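Local coordinates for phenazine biosynthesis protein, PhzF family (PDB 3EDN), which is a PhzF-family protein of diaminopimelate epimerase-like fold that probably acts as an isomerase-like enzyme, related to phenazine biosynthesis proteins, at residues A[123-135]-A[153-165]. Sequence-based numbering, arbitrary orientation.
Sequences QTAPQFKDFAGSK and LPIVYGSTGNWTV. With SO4 (sulfate ion), chain F.
Thr160 turns its hydroxyl between its own backbone N and carbonyl carbon (chi1 53°), where OG1 donates to Gln123 OE1 at 2.7 Å from well above the plane of the amide carbonyl. The other polar atom of that amide, NE2, is held by Gly230 O, so both are engaged, which would fix the flip of the Gln123 amide. Thr160 O meanwhile receives Thr124 N, and a water joins it to Thr124 OG1. Further along the chain, strands 127-130 and 156-159 run antiparallel. Gln127 and Ser159 bond each other in both directions, N to O at 2.9 Å each way, as do Lys129 and Tyr157; the ladder ends with a longer bond from Phe131 N to Ile155 O (3.3 Å).

On one side of the sheet the Trp163 indole reaches across from the far side of the 160-162 loop to Gln127 and Lys129. Its CH2 lies 3.6 Å from Gln127 CB, while the Lys129 chain crosses the indole at about a right angle, bringing CE within 3.9 Å of Trp163 CH2. On the other side Phe128 packs obliquely against Gly158, its CD1 3.7 Å from Val156 CG2. Past the end of the strand, Phe131, with CG anti to its backbone N (chi1 169°), lies alongside Ile155 and brings CD1 to 4.0 Å from Tyr157 OH.

Strand 127-130 thus adds an outer strand to the 156-159/163-168 hairpin of the diaminopimelate epimerase-like fold. Reciprocal backbone bonds set the register, and the Gln123-Thr160 pair ties the segment leading into strand 127-130 to the loop after strand 156-159. Aliphatic parts of Gln127 and Lys129 lie against the indole, an arrangement that can leave their polar ends to meet water, as Gln127 NE2 does.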
# COMPACT_ATOMS: atom_id res chain seq x y z
N GLN A 123 15.27 -19.79 -10.37
CA GLN A 123 15.70 -18.56 -11.04
C GLN A 123 15.35 -18.64 -12.52
O GLN A 123 14.88 -19.66 -13.00
CB GLN A 123 17.20 -18.36 -10.85
CG GLN A 123 17.54 -18.04 -9.38
CD GLN A 123 18.98 -17.67 -9.17
OE1 GLN A 123 19.83 -17.97 -10.01
NE2 GLN A 123 19.28 -17.06 -8.02
N THR A 124 15.57 -17.54 -13.23
CA THR A 124 15.33 -17.51 -14.67
C THR A 124 16.41 -18.31 -15.39
O THR A 124 17.56 -18.35 -14.95
CB THR A 124 15.30 -16.05 -15.16
OG1 THR A 124 14.34 -15.31 -14.39
CG2 THR A 124 14.90 -15.98 -16.63
N ALA A 125 16.04 -18.96 -16.49
CA ALA A 125 16.98 -19.77 -17.25
C ALA A 125 18.22 -18.96 -17.63
O ALA A 125 18.11 -17.80 -18.02
CB ALA A 125 16.33 -20.36 -18.49
N PRO A 126 19.41 -19.57 -17.51
CA PRO A 126 20.63 -18.78 -17.73
C PRO A 126 20.88 -18.30 -19.16
O PRO A 126 20.58 -19.02 -20.14
CB PRO A 126 21.75 -19.72 -17.27
CG PRO A 126 21.16 -21.09 -17.37
CD PRO A 126 19.70 -20.97 -17.14
N GLN A 127 21.45 -17.11 -19.26
CA GLN A 127 21.94 -16.54 -20.51
C GLN A 127 23.40 -16.14 -20.31
O GLN A 127 23.76 -15.58 -19.28
CB GLN A 127 21.16 -15.28 -20.85
CG GLN A 127 19.67 -15.48 -21.00
CD GLN A 127 18.99 -14.15 -21.21
OE1 GLN A 127 19.09 -13.57 -22.29
NE2 GLN A 127 18.33 -13.64 -20.17
N PHE A 128 24.22 -16.41 -21.32
CA PHE A 128 25.61 -15.97 -21.34
C PHE A 128 25.94 -15.19 -22.62
O PHE A 128 25.38 -15.48 -23.68
CB PHE A 128 26.55 -17.17 -21.28
CG PHE A 128 26.51 -17.93 -19.98
CD1 PHE A 128 27.12 -17.42 -18.84
CD2 PHE A 128 25.87 -19.15 -19.91
CE1 PHE A 128 27.08 -18.12 -17.63
CE2 PHE A 128 25.83 -19.87 -18.71
CZ PHE A 128 26.43 -19.35 -17.57
N LYS A 129 26.86 -14.24 -22.50
CA LYS A 129 27.46 -13.56 -23.66
C LYS A 129 28.97 -13.49 -23.43
O LYS A 129 29.40 -13.25 -22.31
CB LYS A 129 26.92 -12.14 -23.78
CG LYS A 129 25.42 -12.05 -23.85
CD LYS A 129 24.95 -10.59 -23.94
CE LYS A 129 23.45 -10.49 -24.23
NZ LYS A 129 23.12 -10.85 -25.66
N ASP A 130 29.79 -13.69 -24.47
CA ASP A 130 31.24 -13.59 -24.29
C ASP A 130 31.65 -12.14 -24.00
O ASP A 130 31.02 -11.21 -24.48
CB ASP A 130 32.01 -14.14 -25.50
CG ASP A 130 32.24 -15.65 -25.41
OD1 ASP A 130 31.59 -16.33 -24.58
OD2 ASP A 130 33.09 -16.17 -26.16
N PHE A 131 32.67 -11.98 -23.17
CA PHE A 131 33.23 -10.67 -22.92
C PHE A 131 34.30 -10.41 -23.96
O PHE A 131 35.27 -11.17 -24.05
CB PHE A 131 33.83 -10.61 -21.51
CG PHE A 131 34.66 -9.38 -21.27
CD1 PHE A 131 34.05 -8.15 -21.07
CD2 PHE A 131 36.04 -9.46 -21.23
CE1 PHE A 131 34.81 -7.02 -20.84
CE2 PHE A 131 36.81 -8.33 -21.01
CZ PHE A 131 36.19 -7.10 -20.81
N ALA A 132 34.13 -9.35 -24.74
CA ALA A 132 35.03 -9.07 -25.85
C ALA A 132 35.93 -7.86 -25.61
O ALA A 132 36.67 -7.46 -26.51
CB ALA A 132 34.25 -8.91 -27.13
N GLY A 133 35.86 -7.30 -24.41
CA GLY A 133 36.63 -6.10 -24.06
C GLY A 133 38.08 -6.40 -23.71
O GLY A 133 38.59 -7.48 -23.98
N SER A 134 38.73 -5.42 -23.08
CA SER A 134 40.14 -5.57 -22.73
C SER A 134 40.31 -6.25 -21.38
O SER A 134 39.85 -5.75 -20.36
CB SER A 134 40.83 -4.20 -22.70
OG SER A 134 42.07 -4.29 -22.03
N LYS A 135 41.02 -7.37 -21.37
CA LYS A 135 41.28 -8.11 -20.13
C LYS A 135 42.16 -7.32 -19.18
O LYS A 135 41.95 -7.34 -17.97
CB LYS A 135 41.92 -9.46 -20.42
CG LYS A 135 41.04 -10.38 -21.22
CD LYS A 135 41.75 -11.67 -21.52
CE LYS A 135 40.95 -12.53 -22.47
NZ LYS A 135 41.57 -13.87 -22.66
N LEU A 153 39.81 -20.35 -18.12
CA LEU A 153 38.35 -20.25 -18.07
C LEU A 153 37.92 -18.91 -18.64
O LEU A 153 38.60 -17.89 -18.44
CB LEU A 153 37.88 -20.41 -16.61
CG LEU A 153 37.97 -21.82 -16.00
CD1 LEU A 153 37.51 -21.82 -14.55
CD2 LEU A 153 37.16 -22.79 -16.82
N PRO A 154 36.78 -18.90 -19.36
CA PRO A 154 36.33 -17.70 -20.06
C PRO A 154 35.69 -16.64 -19.18
O PRO A 154 35.02 -16.96 -18.19
CB PRO A 154 35.30 -18.23 -21.08
CG PRO A 154 34.79 -19.49 -20.48
CD PRO A 154 35.90 -20.05 -19.61
N ILE A 155 35.93 -15.39 -19.53
CA ILE A 155 35.23 -14.26 -18.93
C ILE A 155 33.94 -14.10 -19.71
O ILE A 155 33.95 -14.01 -20.95
CB ILE A 155 36.07 -12.97 -18.99
CG1 ILE A 155 37.44 -13.18 -18.33
CG2 ILE A 155 35.31 -11.81 -18.34
CD1 ILE A 155 38.45 -12.06 -18.65
N VAL A 156 32.81 -14.10 -19.00
CA VAL A 156 31.51 -14.00 -19.66
C VAL A 156 30.57 -13.12 -18.85
O VAL A 156 30.70 -13.01 -17.63
CB VAL A 156 30.84 -15.38 -19.85
CG1 VAL A 156 31.69 -16.28 -20.72
CG2 VAL A 156 30.52 -16.04 -18.49
N TYR A 157 29.63 -12.50 -19.54
CA TYR A 157 28.45 -11.92 -18.92
C TYR A 157 27.49 -13.07 -18.71
O TYR A 157 27.33 -13.91 -19.61
CB TYR A 157 27.76 -10.94 -19.88
CG TYR A 157 28.53 -9.68 -20.21
CD1 TYR A 157 28.50 -8.58 -19.35
CD2 TYR A 157 29.27 -9.57 -21.39
CE1 TYR A 157 29.20 -7.40 -19.65
CE2 TYR A 157 29.97 -8.41 -21.70
CZ TYR A 157 29.93 -7.33 -20.82
OH TYR A 157 30.61 -6.18 -21.12
N GLY A 158 26.86 -13.13 -17.55
CA GLY A 158 25.87 -14.17 -17.27
C GLY A 158 24.68 -13.62 -16.50
O GLY A 158 24.80 -12.66 -15.74
N SER A 159 23.50 -14.20 -16.72
CA SER A 159 22.29 -13.78 -16.03
C SER A 159 21.39 -14.96 -15.75
O SER A 159 21.13 -15.77 -16.66
CB SER A 159 21.49 -12.81 -16.89
OG SER A 159 20.20 -12.63 -16.33
N THR A 160 20.90 -15.04 -14.51
CA THR A 160 19.73 -15.86 -14.19
C THR A 160 18.63 -14.95 -13.63
O THR A 160 17.80 -15.37 -12.82
CB THR A 160 20.07 -16.98 -13.18
OG1 THR A 160 20.70 -16.40 -12.03
CG2 THR A 160 20.97 -18.04 -13.83
N GLY A 161 18.62 -13.70 -14.10
CA GLY A 161 17.70 -12.68 -13.61
C GLY A 161 18.34 -11.30 -13.61
O GLY A 161 17.67 -10.30 -13.87
N ASN A 162 19.64 -11.24 -13.32
CA ASN A 162 20.40 -9.99 -13.38
C ASN A 162 21.76 -10.24 -14.01
O ASN A 162 22.35 -11.30 -13.80
CB ASN A 162 20.58 -9.44 -11.96
CG ASN A 162 19.25 -9.06 -11.34
OD1 ASN A 162 18.75 -7.95 -11.55
ND2 ASN A 162 18.65 -9.98 -10.61
N TRP A 163 22.27 -9.28 -14.77
CA TRP A 163 23.53 -9.47 -15.48
C TRP A 163 24.74 -9.18 -14.61
O TRP A 163 24.85 -8.10 -14.02
CB TRP A 163 23.59 -8.59 -16.74
CG TRP A 163 22.75 -9.09 -17.88
CD1 TRP A 163 21.53 -8.61 -18.29
CD2 TRP A 163 23.05 -10.19 -18.75
NE1 TRP A 163 21.06 -9.34 -19.35
CE2 TRP A 163 21.98 -10.31 -19.67
CE3 TRP A 163 24.13 -11.09 -18.85
CZ2 TRP A 163 21.95 -11.29 -20.66
CZ3 TRP A 163 24.11 -12.06 -19.84
CH2 TRP A 163 23.02 -12.15 -20.73
N THR A 164 25.65 -10.15 -14.55
CA THR A 164 26.94 -9.99 -13.87
C THR A 164 28.05 -10.51 -14.80
O THR A 164 27.77 -11.25 -15.74
CB THR A 164 26.95 -10.71 -12.50
OG1 THR A 164 28.02 -10.20 -11.69
CG2 THR A 164 27.08 -12.23 -12.66
N VAL A 165 29.29 -10.10 -14.55
CA VAL A 165 30.43 -10.62 -15.32
C VAL A 165 31.18 -11.61 -14.46
O VAL A 165 31.71 -11.25 -13.39
CB VAL A 165 31.41 -9.49 -15.78
CG1 VAL A 165 32.45 -10.06 -16.74
CG2 VAL A 165 30.65 -8.35 -16.46
S SO4 F . 20.09 -6.11 -14.50
O1 SO4 F . 18.65 -5.86 -14.54
O2 SO4 F . 20.51 -6.36 -13.13
O3 SO4 F . 20.43 -7.20 -15.39
O4 SO4 F . 20.81 -4.94 -14.98
O HOH W 1 15.08 -15.08 -11.45
O HOH W 2 18.37 -15.10 -17.67
O HOH W 3 32.27 -6.64 -23.99